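Local coordinates for omega-class glutathione S-transferase (Bombyx mori, PDB 3WD6), which binds glutathione and probably acts as a glutathione transferase with glutathione-dependent dehydroascorbate reductase activity, at residues I122-A125 against S126-I129; A150-K153 against A154-F157; Y180-W183 against P184-R188; Y205-L208 against L209-I212; L216-S219 against A220-Q223. All blocks are in the same frame, centred on the assembly; numbering follows the deposited sequence.

Contact 1 of 5, residues I122-A125 against S126-I129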
loop_
_atom_site.group_PDB
_atom_site.type_symbol
_atom_site.label_atom_id
_atom_site.label_comp_id
_atom_site.label_asym_id
_atom_site.label_seq_id
_atom_site.Cartn_x
_atom_site.Cartn_y
_atom_site.Cartn_z
ATOM N N ILE A 122 4.155 1.375 -14.937
ATOM C CA ILE A 122 3.713 2.451 -14.071
ATOM C C ILE A 122 3.997 2.157 -12.590
ATOM O O ILE A 122 4.582 2.987 -11.897
ATOM C CB ILE A 122 2.240 2.754 -14.302
ATOM C CG1 ILE A 122 2.098 3.469 -15.653
ATOM C CG2 ILE A 122 1.686 3.611 -13.150
ATOM C CD1 ILE A 122 0.689 3.425 -16.234
ATOM N N VAL A 123 3.602 0.979 -12.109
ATOM C CA VAL A 123 3.877 0.617 -10.721
ATOM C C VAL A 123 5.366 0.717 -10.384
ATOM O O VAL A 123 5.719 1.256 -9.332
ATOM C CB VAL A 123 3.417 -0.809 -10.392
ATOM C CG1 VAL A 123 3.912 -1.197 -8.998
ATOM C CG2 VAL A 123 1.914 -0.916 -10.499
ATOM N N GLU A 124 6.227 0.187 -11.262
ATOM C CA GLU A 124 7.687 0.259 -11.076
ATOM C C GLU A 124 8.113 1.698 -11.008
ATOM O O GLU A 124 8.970 2.050 -10.203
ATOM C CB GLU A 124 8.465 -0.388 -12.236
ATOM C CG GLU A 124 9.247 -1.654 -11.899
ATOM C CD GLU A 124 10.155 -1.533 -10.658
ATOM O OE1 GLU A 124 11.132 -0.734 -10.690
ATOM O OE2 GLU A 124 9.897 -2.275 -9.665
ATOM N N ALA A 125 7.523 2.526 -11.865
ATOM C CA ALA A 125 7.803 3.959 -11.832
ATOM C C ALA A 125 7.656 4.581 -10.415
ATOM O O ALA A 125 8.232 5.642 -10.146
ATOM C CB ALA A 125 6.953 4.717 -12.877
ATOM N N SER A 126 6.927 3.943 -9.498
ATOM C CA SER A 126 6.825 4.551 -8.162
ATOM C C SER A 126 7.946 4.175 -7.162
ATOM O O SER A 126 7.947 4.655 -6.013
ATOM C CB SER A 126 5.458 4.305 -7.534
ATOM O OG SER A 126 5.335 2.955 -7.102
ATOM N N ALA A 127 8.899 3.351 -7.586
ATOM C CA ALA A 127 10.003 2.962 -6.693
ATOM C C ALA A 127 10.746 4.154 -6.046
ATOM O O ALA A 127 11.013 4.136 -4.837
ATOM C CB ALA A 127 10.993 2.033 -7.406
ATOM N N PRO A 128 11.082 5.193 -6.845
ATOM C CA PRO A 128 11.764 6.377 -6.290
ATOM C C PRO A 128 10.941 7.054 -5.196
ATOM O O PRO A 128 11.501 7.645 -4.256
ATOM C CB PRO A 128 11.896 7.309 -7.498
ATOM C CG PRO A 128 11.917 6.387 -8.666
ATOM C CD PRO A 128 10.963 5.269 -8.312
ATOM N N ILE A 129 9.619 6.974 -5.321
ATOM C CA ILE A 129 8.729 7.509 -4.293
ATOM C C ILE A 129 8.798 6.639 -3.040
ATOM O O ILE A 129 8.929 7.140 -1.921
ATOM C CB ILE A 129 7.279 7.572 -4.800
ATOM C CG1 ILE A 129 7.198 8.524 -5.992
ATOM C CG2 ILE A 129 6.316 7.979 -3.655
ATOM C CD1 ILE A 129 5.905 8.440 -6.744
#

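Contact 2 of 5, residues A150-K153 against A154-F157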
loop_
_atom_site.group_PDB
_atom_site.type_symbol
_atom_site.label_atom_id
_atom_site.label_comp_id
_atom_site.label_asym_id
_atom_site.label_seq_id
_atom_site.Cartn_x
_atom_site.Cartn_y
_atom_site.Cartn_z
ATOM N N ALA A 150 14.874 12.279 -8.332
ATOM C CA ALA A 150 14.355 11.022 -8.859
ATOM C C ALA A 150 12.854 10.904 -8.569
ATOM O O ALA A 150 12.053 10.515 -9.429
ATOM C CB ALA A 150 15.111 9.847 -8.256
ATOM N N TYR A 151 12.497 11.240 -7.338
ATOM C CA TYR A 151 11.121 11.283 -6.894
ATOM C C TYR A 151 10.261 12.162 -7.819
ATOM O O TYR A 151 9.168 11.760 -8.237
ATOM C CB TYR A 151 11.106 11.766 -5.438
ATOM C CG TYR A 151 9.828 12.403 -4.931
ATOM C CD1 TYR A 151 8.728 11.630 -4.565
ATOM C CD2 TYR A 151 9.747 13.783 -4.759
ATOM C CE1 TYR A 151 7.569 12.224 -4.079
ATOM C CE2 TYR A 151 8.595 14.385 -4.267
ATOM C CZ TYR A 151 7.510 13.605 -3.932
ATOM O OH TYR A 151 6.370 14.205 -3.439
ATOM N N HIS A 152 10.763 13.346 -8.158
ATOM C CA HIS A 152 10.047 14.235 -9.071
ATOM C C HIS A 152 9.931 13.671 -10.469
ATOM O O HIS A 152 8.925 13.903 -11.146
ATOM C CB HIS A 152 10.683 15.625 -9.119
ATOM C CG HIS A 152 10.341 16.471 -7.938
ATOM N ND1 HIS A 152 11.211 16.661 -6.884
ATOM C CD2 HIS A 152 9.213 17.150 -7.626
ATOM C CE1 HIS A 152 10.639 17.439 -5.980
ATOM N NE2 HIS A 152 9.428 17.750 -6.408
ATOM N N LYS A 153 10.962 12.964 -10.912
ATOM C CA LYS A 153 10.910 12.282 -12.198
ATOM C C LYS A 153 9.791 11.268 -12.125
ATOM O O LYS A 153 9.057 11.051 -13.098
ATOM C CB LYS A 153 12.218 11.529 -12.475
ATOM C CG LYS A 153 13.262 12.309 -13.270
ATOM C CD LYS A 153 14.344 11.359 -13.841
ATOM C CE LYS A 153 13.803 10.559 -15.044
ATOM N NZ LYS A 153 14.644 9.388 -15.454
ATOM N N ALA A 154 9.688 10.638 -10.957
ATOM C CA ALA A 154 8.689 9.618 -10.716
ATOM C C ALA A 154 7.296 10.225 -10.874
ATOM O O ALA A 154 6.460 9.711 -11.632
ATOM C CB ALA A 154 8.879 9.015 -9.325
ATOM N N LEU A 155 7.051 11.327 -10.169
ATOM C CA LEU A 155 5.760 11.993 -10.249
ATOM C C LEU A 155 5.471 12.454 -11.684
ATOM O O LEU A 155 4.368 12.227 -12.197
ATOM C CB LEU A 155 5.709 13.174 -9.286
ATOM C CG LEU A 155 6.042 12.821 -7.831
ATOM C CD1 LEU A 155 6.129 14.085 -6.994
ATOM C CD2 LEU A 155 5.022 11.841 -7.249
ATOM N N ASP A 156 6.460 13.083 -12.329
ATOM C CA ASP A 156 6.293 13.563 -13.694
ATOM C C ASP A 156 5.797 12.443 -14.599
ATOM O O ASP A 156 4.842 12.618 -15.369
ATOM C CB ASP A 156 7.608 14.126 -14.261
ATOM C CG ASP A 156 8.051 15.409 -13.574
ATOM O OD1 ASP A 156 7.204 16.085 -12.943
ATOM O OD2 ASP A 156 9.259 15.750 -13.674
ATOM N N PHE A 157 6.464 11.297 -14.509
ATOM C CA PHE A 157 6.178 10.174 -15.395
ATOM C C PHE A 157 4.750 9.708 -15.172
ATOM O O PHE A 157 3.992 9.513 -16.133
ATOM C CB PHE A 157 7.157 9.028 -15.140
ATOM C CG PHE A 157 6.930 7.826 -16.013
ATOM C CD1 PHE A 157 7.532 7.739 -17.261
ATOM C CD2 PHE A 157 6.132 6.768 -15.583
ATOM C CE1 PHE A 157 7.345 6.630 -18.077
ATOM C CE2 PHE A 157 5.935 5.649 -16.400
ATOM C CZ PHE A 157 6.553 5.579 -17.654
#

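Contact 3 of 5, residues Y180-W183 against P184-R188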
loop_
_atom_site.group_PDB
_atom_site.type_symbol
_atom_site.label_atom_id
_atom_site.label_comp_id
_atom_site.label_asym_id
_atom_site.label_seq_id
_atom_site.Cartn_x
_atom_site.Cartn_y
_atom_site.Cartn_z
ATOM N N TYR A 180 -4.199 1.223 -7.699
ATOM C CA TYR A 180 -4.170 0.664 -6.351
ATOM C C TYR A 180 -2.764 0.324 -5.892
ATOM O O TYR A 180 -2.458 0.450 -4.698
ATOM C CB TYR A 180 -5.053 -0.577 -6.238
ATOM C CG TYR A 180 -6.536 -0.260 -6.217
ATOM C CD1 TYR A 180 -7.035 0.796 -5.436
ATOM C CD2 TYR A 180 -7.436 -0.991 -6.996
ATOM C CE1 TYR A 180 -8.398 1.101 -5.420
ATOM C CE2 TYR A 180 -8.797 -0.692 -6.991
ATOM C CZ TYR A 180 -9.276 0.354 -6.195
ATOM O OH TYR A 180 -10.626 0.633 -6.167
ATOM N N MET A 181 -1.910 -0.114 -6.820
ATOM C CA MET A 181 -0.595 -0.641 -6.422
ATOM C C MET A 181 0.401 0.486 -6.099
ATOM O O MET A 181 1.423 0.257 -5.432
ATOM C CB MET A 181 -0.024 -1.617 -7.463
ATOM C CG MET A 181 -0.825 -2.906 -7.621
ATOM S SD MET A 181 -1.024 -3.825 -6.075
ATOM C CE MET A 181 -2.650 -3.269 -5.536
ATOM N N ILE A 182 0.095 1.703 -6.544
ATOM C CA ILE A 182 0.935 2.830 -6.181
ATOM C C ILE A 182 0.265 3.676 -5.097
ATOM O O ILE A 182 0.924 4.471 -4.409
ATOM C CB ILE A 182 1.323 3.702 -7.416
ATOM C CG1 ILE A 182 0.143 4.539 -7.917
ATOM C CG2 ILE A 182 1.869 2.820 -8.546
ATOM C CD1 ILE A 182 0.435 5.277 -9.252
ATOM N N TRP A 183 -1.046 3.496 -4.930
ATOM C CA TRP A 183 -1.807 4.360 -4.031
ATOM C C TRP A 183 -1.200 4.565 -2.618
ATOM O O TRP A 183 -1.211 5.677 -2.088
ATOM C CB TRP A 183 -3.270 3.891 -3.896
ATOM C CG TRP A 183 -3.909 4.645 -2.780
ATOM C CD1 TRP A 183 -4.252 4.169 -1.541
ATOM C CD2 TRP A 183 -4.189 6.042 -2.767
ATOM N NE1 TRP A 183 -4.769 5.189 -0.765
ATOM C CE2 TRP A 183 -4.731 6.352 -1.494
ATOM C CE3 TRP A 183 -4.056 7.063 -3.714
ATOM C CZ2 TRP A 183 -5.134 7.647 -1.145
ATOM C CZ3 TRP A 183 -4.457 8.352 -3.366
ATOM C CH2 TRP A 183 -4.986 8.631 -2.086
ATOM N N PRO A 184 -0.693 3.492 -1.992
ATOM C CA PRO A 184 -0.275 3.674 -0.591
ATOM C C PRO A 184 0.751 4.799 -0.405
ATOM O O PRO A 184 0.806 5.466 0.654
ATOM C CB PRO A 184 0.370 2.323 -0.239
ATOM C CG PRO A 184 -0.323 1.336 -1.160
ATOM C CD PRO A 184 -0.526 2.095 -2.454
ATOM N N TRP A 185 1.588 4.999 -1.417
ATOM C CA TRP A 185 2.608 6.030 -1.279
ATOM C C TRP A 185 2.007 7.405 -1.448
ATOM O O TRP A 185 2.389 8.331 -0.736
ATOM C CB TRP A 185 3.827 5.753 -2.150
ATOM C CG TRP A 185 4.514 4.581 -1.561
ATOM C CD1 TRP A 185 5.446 4.595 -0.552
ATOM C CD2 TRP A 185 4.247 3.192 -1.841
ATOM N NE1 TRP A 185 5.803 3.307 -0.225
ATOM C CE2 TRP A 185 5.089 2.427 -0.997
ATOM C CE3 TRP A 185 3.400 2.527 -2.737
ATOM C CZ2 TRP A 185 5.104 1.032 -1.018
ATOM C CZ3 TRP A 185 3.418 1.135 -2.763
ATOM C CH2 TRP A 185 4.267 0.402 -1.907
ATOM N N PHE A 186 1.028 7.531 -2.342
ATOM C CA PHE A 186 0.275 8.774 -2.401
ATOM C C PHE A 186 -0.473 9.066 -1.088
ATOM O O PHE A 186 -0.567 10.241 -0.673
ATOM C CB PHE A 186 -0.664 8.787 -3.603
ATOM C CG PHE A 186 0.060 8.886 -4.917
ATOM C CD1 PHE A 186 1.197 9.702 -5.045
ATOM C CD2 PHE A 186 -0.370 8.154 -6.020
ATOM C CE1 PHE A 186 1.888 9.789 -6.262
ATOM C CE2 PHE A 186 0.302 8.244 -7.244
ATOM C CZ PHE A 186 1.435 9.062 -7.362
ATOM N N GLU A 187 -1.008 8.026 -0.438
ATOM C CA GLU A 187 -1.711 8.231 0.819
ATOM C C GLU A 187 -0.740 8.850 1.813
ATOM O O GLU A 187 -1.101 9.754 2.580
ATOM C CB GLU A 187 -2.292 6.916 1.382
ATOM C CG GLU A 187 -3.145 7.136 2.648
ATOM C CD GLU A 187 -3.980 5.922 3.086
ATOM O OE1 GLU A 187 -4.130 5.701 4.315
ATOM O OE2 GLU A 187 -4.516 5.193 2.214
ATOM N N ARG A 188 0.501 8.369 1.775
ATOM C CA ARG A 188 1.544 8.808 2.704
ATOM C C ARG A 188 2.107 10.182 2.331
ATOM O O ARG A 188 2.438 10.982 3.210
ATOM C CB ARG A 188 2.655 7.746 2.808
ATOM C CG ARG A 188 2.337 6.614 3.807
ATOM C CD ARG A 188 2.678 5.225 3.278
ATOM N NE ARG A 188 2.240 4.164 4.196
ATOM C CZ ARG A 188 1.072 3.526 4.108
ATOM N NH1 ARG A 188 0.221 3.826 3.138
ATOM N NH2 ARG A 188 0.758 2.581 4.978
#

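Contact 4 of 5, residues Y205-L208 against L209-I212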
loop_
_atom_site.group_PDB
_atom_site.type_symbol
_atom_site.label_atom_id
_atom_site.label_comp_id
_atom_site.label_asym_id
_atom_site.label_seq_id
_atom_site.Cartn_x
_atom_site.Cartn_y
_atom_site.Cartn_z
ATOM N N TYR A 205 1.803 20.123 -10.527
ATOM C CA TYR A 205 1.206 18.841 -10.213
ATOM C C TYR A 205 -0.302 18.890 -10.003
ATOM O O TYR A 205 -0.877 18.022 -9.331
ATOM C CB TYR A 205 1.945 18.186 -9.034
ATOM C CG TYR A 205 3.372 17.824 -9.397
ATOM C CD1 TYR A 205 3.643 16.744 -10.234
ATOM C CD2 TYR A 205 4.446 18.576 -8.932
ATOM C CE1 TYR A 205 4.948 16.404 -10.573
ATOM C CE2 TYR A 205 5.757 18.246 -9.273
ATOM C CZ TYR A 205 6.001 17.160 -10.093
ATOM O OH TYR A 205 7.294 16.824 -10.436
ATOM N N SER A 206 -0.954 19.873 -10.609
ATOM C CA SER A 206 -2.383 20.025 -10.395
ATOM C C SER A 206 -3.173 18.789 -10.847
ATOM O O SER A 206 -4.167 18.423 -10.230
ATOM C CB SER A 206 -2.920 21.297 -11.064
ATOM O OG SER A 206 -3.256 21.058 -12.417
ATOM N N LEU A 207 -2.740 18.141 -11.918
ATOM C CA LEU A 207 -3.469 16.975 -12.387
ATOM C C LEU A 207 -3.300 15.827 -11.392
ATOM O O LEU A 207 -4.261 15.116 -11.076
ATOM C CB LEU A 207 -2.989 16.545 -13.772
ATOM C CG LEU A 207 -3.766 15.333 -14.306
ATOM C CD1 LEU A 207 -5.236 15.696 -14.522
ATOM C CD2 LEU A 207 -3.135 14.789 -15.586
ATOM N N LEU A 208 -2.073 15.651 -10.902
ATOM C CA LEU A 208 -1.785 14.601 -9.925
ATOM C C LEU A 208 -2.500 14.869 -8.581
ATOM O O LEU A 208 -3.059 13.956 -7.948
ATOM C CB LEU A 208 -0.276 14.477 -9.731
ATOM C CG LEU A 208 0.253 13.194 -9.097
ATOM C CD1 LEU A 208 -0.368 11.981 -9.767
ATOM C CD2 LEU A 208 1.783 13.146 -9.214
ATOM N N LEU A 209 -2.493 16.126 -8.154
ATOM C CA LEU A 209 -3.185 16.495 -6.929
ATOM C C LEU A 209 -4.689 16.259 -7.048
ATOM O O LEU A 209 -5.335 15.844 -6.085
ATOM C CB LEU A 209 -2.873 17.939 -6.565
ATOM C CG LEU A 209 -1.438 18.102 -6.052
ATOM C CD1 LEU A 209 -0.957 19.554 -6.134
ATOM C CD2 LEU A 209 -1.355 17.582 -4.624
ATOM N N GLU A 210 -5.242 16.503 -8.234
ATOM C CA GLU A 210 -6.654 16.225 -8.493
ATOM C C GLU A 210 -6.958 14.717 -8.433
ATOM O O GLU A 210 -7.942 14.277 -7.822
ATOM C CB GLU A 210 -7.043 16.786 -9.859
ATOM C CG GLU A 210 -8.509 16.602 -10.248
ATOM C CD GLU A 210 -8.753 17.023 -11.704
ATOM O OE1 GLU A 210 -9.904 16.843 -12.201
ATOM O OE2 GLU A 210 -7.791 17.534 -12.354
ATOM N N TYR A 211 -6.088 13.934 -9.068
ATOM C CA TYR A 211 -6.192 12.479 -9.070
ATOM C C TYR A 211 -6.139 11.940 -7.635
ATOM O O TYR A 211 -6.905 11.061 -7.270
ATOM C CB TYR A 211 -5.069 11.912 -9.948
ATOM C CG TYR A 211 -4.727 10.452 -9.764
ATOM C CD1 TYR A 211 -5.495 9.452 -10.366
ATOM C CD2 TYR A 211 -3.602 10.072 -9.033
ATOM C CE1 TYR A 211 -5.166 8.105 -10.223
ATOM C CE2 TYR A 211 -3.267 8.718 -8.879
ATOM C CZ TYR A 211 -4.050 7.748 -9.481
ATOM O OH TYR A 211 -3.719 6.423 -9.329
ATOM N N ILE A 212 -5.256 12.487 -6.808
ATOM C CA ILE A 212 -5.187 12.044 -5.428
ATOM C C ILE A 212 -6.514 12.298 -4.702
ATOM O O ILE A 212 -7.025 11.392 -4.016
ATOM C CB ILE A 212 -3.969 12.625 -4.689
ATOM C CG1 ILE A 212 -2.705 11.953 -5.237
ATOM C CG2 ILE A 212 -4.075 12.401 -3.169
ATOM C CD1 ILE A 212 -1.427 12.731 -4.987
#

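Contact 5 of 5, residues L216-S219 against A220-Q223. With EDO (1,2-ethanediol), chain H.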
loop_
_atom_site.group_PDB
_atom_site.type_symbol
_atom_site.label_atom_id
_atom_site.label_comp_id
_atom_site.label_asym_id
_atom_site.label_seq_id
_atom_site.Cartn_x
_atom_site.Cartn_y
_atom_site.Cartn_z
ATOM N N LEU A 216 -9.044 9.279 -2.946
ATOM C CA LEU A 216 -9.537 9.332 -1.572
ATOM C C LEU A 216 -11.014 8.992 -1.500
ATOM O O LEU A 216 -11.499 8.524 -0.474
ATOM C CB LEU A 216 -9.329 10.729 -0.994
ATOM C CG LEU A 216 -7.864 11.047 -0.696
ATOM C CD1 LEU A 216 -7.692 12.521 -0.342
ATOM C CD2 LEU A 216 -7.338 10.138 0.425
ATOM N N LYS A 217 -11.733 9.226 -2.593
ATOM C CA LYS A 217 -13.173 8.979 -2.596
ATOM C C LYS A 217 -13.537 7.582 -3.099
ATOM O O LYS A 217 -14.704 7.195 -3.051
ATOM C CB LYS A 217 -13.911 10.042 -3.420
ATOM C CG LYS A 217 -14.088 11.373 -2.723
ATOM C CD LYS A 217 -14.591 12.388 -3.753
ATOM C CE LYS A 217 -14.227 13.831 -3.377
ATOM N NZ LYS A 217 -15.254 14.356 -2.463
ATOM N N ASP A 218 -12.559 6.836 -3.602
ATOM C CA ASP A 218 -12.840 5.456 -4.004
ATOM C C ASP A 218 -13.074 4.583 -2.761
ATOM O O ASP A 218 -12.269 4.610 -1.804
ATOM C CB ASP A 218 -11.703 4.869 -4.851
ATOM C CG ASP A 218 -12.012 3.459 -5.311
ATOM O OD1 ASP A 218 -12.846 3.296 -6.242
ATOM O OD2 ASP A 218 -11.464 2.507 -4.706
ATOM N N SER A 219 -14.158 3.809 -2.743
ATOM C CA SER A 219 -14.510 3.103 -1.491
ATOM C C SER A 219 -13.472 2.082 -1.026
ATOM O O SER A 219 -13.434 1.753 0.169
ATOM C CB SER A 219 -15.893 2.458 -1.558
ATOM O OG SER A 219 -15.991 1.568 -2.650
ATOM N N ALA A 220 -12.654 1.569 -1.948
ATOM C CA ALA A 220 -11.589 0.634 -1.553
ATOM C C ALA A 220 -10.543 1.392 -0.749
ATOM O O ALA A 220 -9.958 0.843 0.202
ATOM C CB ALA A 220 -10.934 -0.035 -2.764
ATOM N N VAL A 221 -10.304 2.644 -1.147
ATOM C CA VAL A 221 -9.380 3.503 -0.434
ATOM C C VAL A 221 -9.981 4.034 0.871
ATOM O O VAL A 221 -9.373 3.900 1.945
ATOM C CB VAL A 221 -8.918 4.695 -1.305
ATOM C CG1 VAL A 221 -8.089 5.650 -0.482
ATOM C CG2 VAL A 221 -8.115 4.191 -2.529
ATOM N N SER A 222 -11.187 4.598 0.794
ATOM C CA SER A 222 -11.701 5.381 1.921
ATOM C C SER A 222 -11.945 4.553 3.180
ATOM O O SER A 222 -11.752 5.029 4.287
ATOM C CB SER A 222 -12.969 6.144 1.532
ATOM O OG SER A 222 -14.005 5.257 1.142
ATOM N N GLN A 223 -12.347 3.307 3.013
ATOM C CA GLN A 223 -12.717 2.515 4.177
ATOM C C GLN A 223 -11.471 2.085 4.955
ATOM O O GLN A 223 -11.577 1.665 6.110
ATOM C CB GLN A 223 -13.501 1.283 3.726
ATOM C CG GLN A 223 -12.646 0.359 2.895
ATOM C CD GLN A 223 -13.398 -0.864 2.411
ATOM O OE1 GLN A 223 -13.419 -1.901 3.094
ATOM N NE2 GLN A 223 -14.015 -0.761 1.215
HETATM C C1 EDO H . -14.659 -5.827 1.080
HETATM O O1 EDO H . -13.864 -6.866 0.457
HETATM C C2 EDO H . -14.297 -5.680 2.566
HETATM O O2 EDO H . -14.420 -4.313 3.006
HETATM O O HOH W 1 -15.657 6.271 -0.647
#

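Contact 1 of 5, residues I122-A125 against S126-I129
Val123 O is gripped twice by Ser126: the backbone N donates to it at 3.0 Å and the side-chain OG at 2.8 Å. The two donors come from different directions. OG lies in the carbonyl plane, whereas the amide N stands well above it. A first torsion of 74° sets OG between the backbone N and the carbonyl carbon of Ser126, and this turns the hydroxyl back over the preceding turn. One residue on, Ala127 N donates to Glu124 O at 2.9 Å in a nearly straight bond, 170° at the hydrogen. Both backbone bonds span three residues, as in a tight turn, and they mark the break between helix 113-125 and helix 127-138, consecutive helices of the all-helical C-terminal domain of the glutathione transferase fold. Pro128, which has no N-H to give, follows in the first turn of the new helix and rests its CD on Ala125 O at 3.3 Å. With an alanine at Ser126, Val123 O would lose its in-plane donor and the turn would probably be held less firmly between the two helices. Ser126 OG also bonds with Gln130 NE2, tying the break to the next helix turn. Outward from these bonds, Ala127 CB sits 3.5 Å from Glu124 O. Val123 packs on Tyr177 and Met181 of helix 177-189, while Ala125 meets Phe157 of helix 145-165.

Contact 2 of 5, residues A150-K153 against A154-F157
Leu155 lays its CD1 methyl over one face of the Tyr151 ring, 3.8 Å from the ring centroid and 26° off the normal, a CH-pi contact one helical turn apart. The methyl is displaced toward the phenol end, where it comes within 3.4 Å of Tyr151 CZ. Two torsions make the meeting possible: Tyr151 carries CG anti to its own N (chi1 157°), while Leu155 CG stands beside its N, opposite its carbonyl carbon (chi1 -55°). The second leucine methyl, CD2, reaches only the ring margin at CE1. Tyr151 OH is hydrogen-bonded to Val198 O, a bond that helps fix the ring beneath the leucine. His152 turns its ring so that Tyr151 CD2 lies over one face, and its ND1 bonds back to Val148 O. One turn on from His152, the Asp156 carboxylate folds back near His152 O, where two acceptors face each other without bonding; its OD1 is instead taken up by Tyr205 OH. Ala154 CB comes 3.0 Å from Tyr151 O, and the small residue packs against Ile129 of helix 127-138. Beneath the side chains run regular i to i+4 bonds, among them Asp156 N to His152 O at 2.9 Å. The arrangement is that of an amphipathic alpha-helix in the glutathione transferase C-terminal domain, helix 145-165, with Tyr151 and Leu155 on its buried side.

Contact 3 of 5, residues Y180-W183 against P184-R188
Pro184 interrupts the hydrogen bonding of helix 177-189: having no N-H, it sets its CD 3.4 Å from Tyr180 O, and the helix kinks there. Trp185 N turns instead to Ile182 O, three residues back, at 3.1 Å. Regular spacing returns when Glu187 N donates to Trp183 O at 2.9 Å. Across this kink the indole of Trp183 reaches Glu187 through NE1, which bonds OE2 at 3.0 Å. The carboxylate accepts with its anti lone pair; its plane is turned 50° from that of the ring, and the N-H...O angle of 143° makes the bond a bent one. The indole is thrown alongside the next turn because its CG lies opposite the backbone N (chi1 169°). Its six-membered ring also meets Phe186 CB, 3.8 Å from CE3. A leucine at Trp183 would remove the indole N-H and probably leave Glu187 OE2 with one donor fewer and a gap beside Phe186. Ile182 and Phe186 lie side by side and point the same way, CD1 touching CE2 at 3.6 Å. Trp185 places the edge of its ring against Met181 O, with CZ3 3.4 Å away. Arg188 NH1 and N approach Pro184 O from opposite faces of its plane. This buried part of helix 177-189 lies close to the centre of the folded chain. Gln42 of helix 39-51 meets both Glu187 OE2 and Arg188 NH1, Trp183 packs on helix 206-216, and Trp185 meets Tyr40 edge-to-face near the glutathione pocket.

Contact 4 of 5, residues Y205-L208 against L209-I212
Leu208 and Tyr211 both carry CG anti to the backbone N (chi1 -162° and 162°), and their side chains meet at an angle on the buried side of the helix, Leu208 CD1 lying 3.8 Å from Tyr211 CD2. They belong to the first two turns of helix 206-216, in the helical C-terminal domain of the glutathione transferase fold, with Tyr205 at the N-cap position. Tyr205 O begins the bonding by accepting Leu209 N at 2.8 Å, almost along its own axis. Ser206, Leu207 and Leu208 continue it through their carbonyls, each taking the N-H four residues later. Leu209 swings its branch back over the first turn, and CG comes within 3.3 Å of Tyr205 O, so that this carbonyl is both bonded and flanked by apolar carbon. The Tyr205 ring itself turns away from the helix, toward helix 145-165, where its OH bonds to Asp156 OD1. Gln159 OE1 of that same helix receives Leu208 N and so draws the two helices together at the start. Tyr211 OH, at the far end of its ring, bonds to Asp179 OD1, and the ring packs on Phe186. On the outward side the Glu210 chain is extended and crosses Leu207, its OE2 3.8 Å from Leu207 CD1, a carboxylate oxygen beside a methyl. Ile212 CD1 rests against the turn before it: this methyl is 3.6 Å from Leu208 O and 4.5 Å from Leu208 CG.

Contact 5 of 5, residues L216-S219 against A220-Q223
Asp218 O receives Ser222 N at 2.8 Å, nearly in line with the carbonyl, as the chain leaves the end of helix 206-216 and winds into the short helix 219-222. The Asp218 side chain caps that helix: OD2 accepts Ala220 N at 3.1 Å, the N-H meeting it from above the carboxylate plane, and the same oxygen touches Ala220 CB. With CG anti to the backbone N (chi1 -178°) the carboxylate is brought over the helix start. This is an aspartate N-cap; the helix dipole probably helps to stabilise its negative charge. OD2 is also bonded to Tyr180 OH of helix 177-189, fastening the short helix to the domain core. At the other end Gln223 folds back onto the first turn, NE2 donating to Ser219 O at 2.8 Å. That oxygen lies in the amide plane, yet the donor stands 47° above the carbonyl plane. Gln223 OE1 accepts from O2 of an ethanediol at 2.6 Å, a molecule probably left from crystallisation. Ser222 CB sits 3.4 Å from Leu216 O, and a water links Ser222 OG with Lys217 O. Val221 CG1 packs toward Leu216 CA at 4.1 Å and also meets Trp183.

How the contacts relate
In sequence order the five contacts follow one another from residue 122 to residue 223. Contact 1 is the break between helices 113-125 and 127-138, contacts 2, 3 and 4 lie in helices 145-165, 177-189 and 206-216, and contact 5 follows at the short helix 219-222. Contact 3 is the hub, its centre about 5 Å from that of the chain, and it touches all the others. Contacts 1 and 2 are about 9 Å apart between centres and pack directly, whereas contacts 2 and 5 are about 24 Å apart. Together they outline the helical domain, whose central helix 177-189 brings the side chain of Trp185 to about 7 Å from bound glutathione.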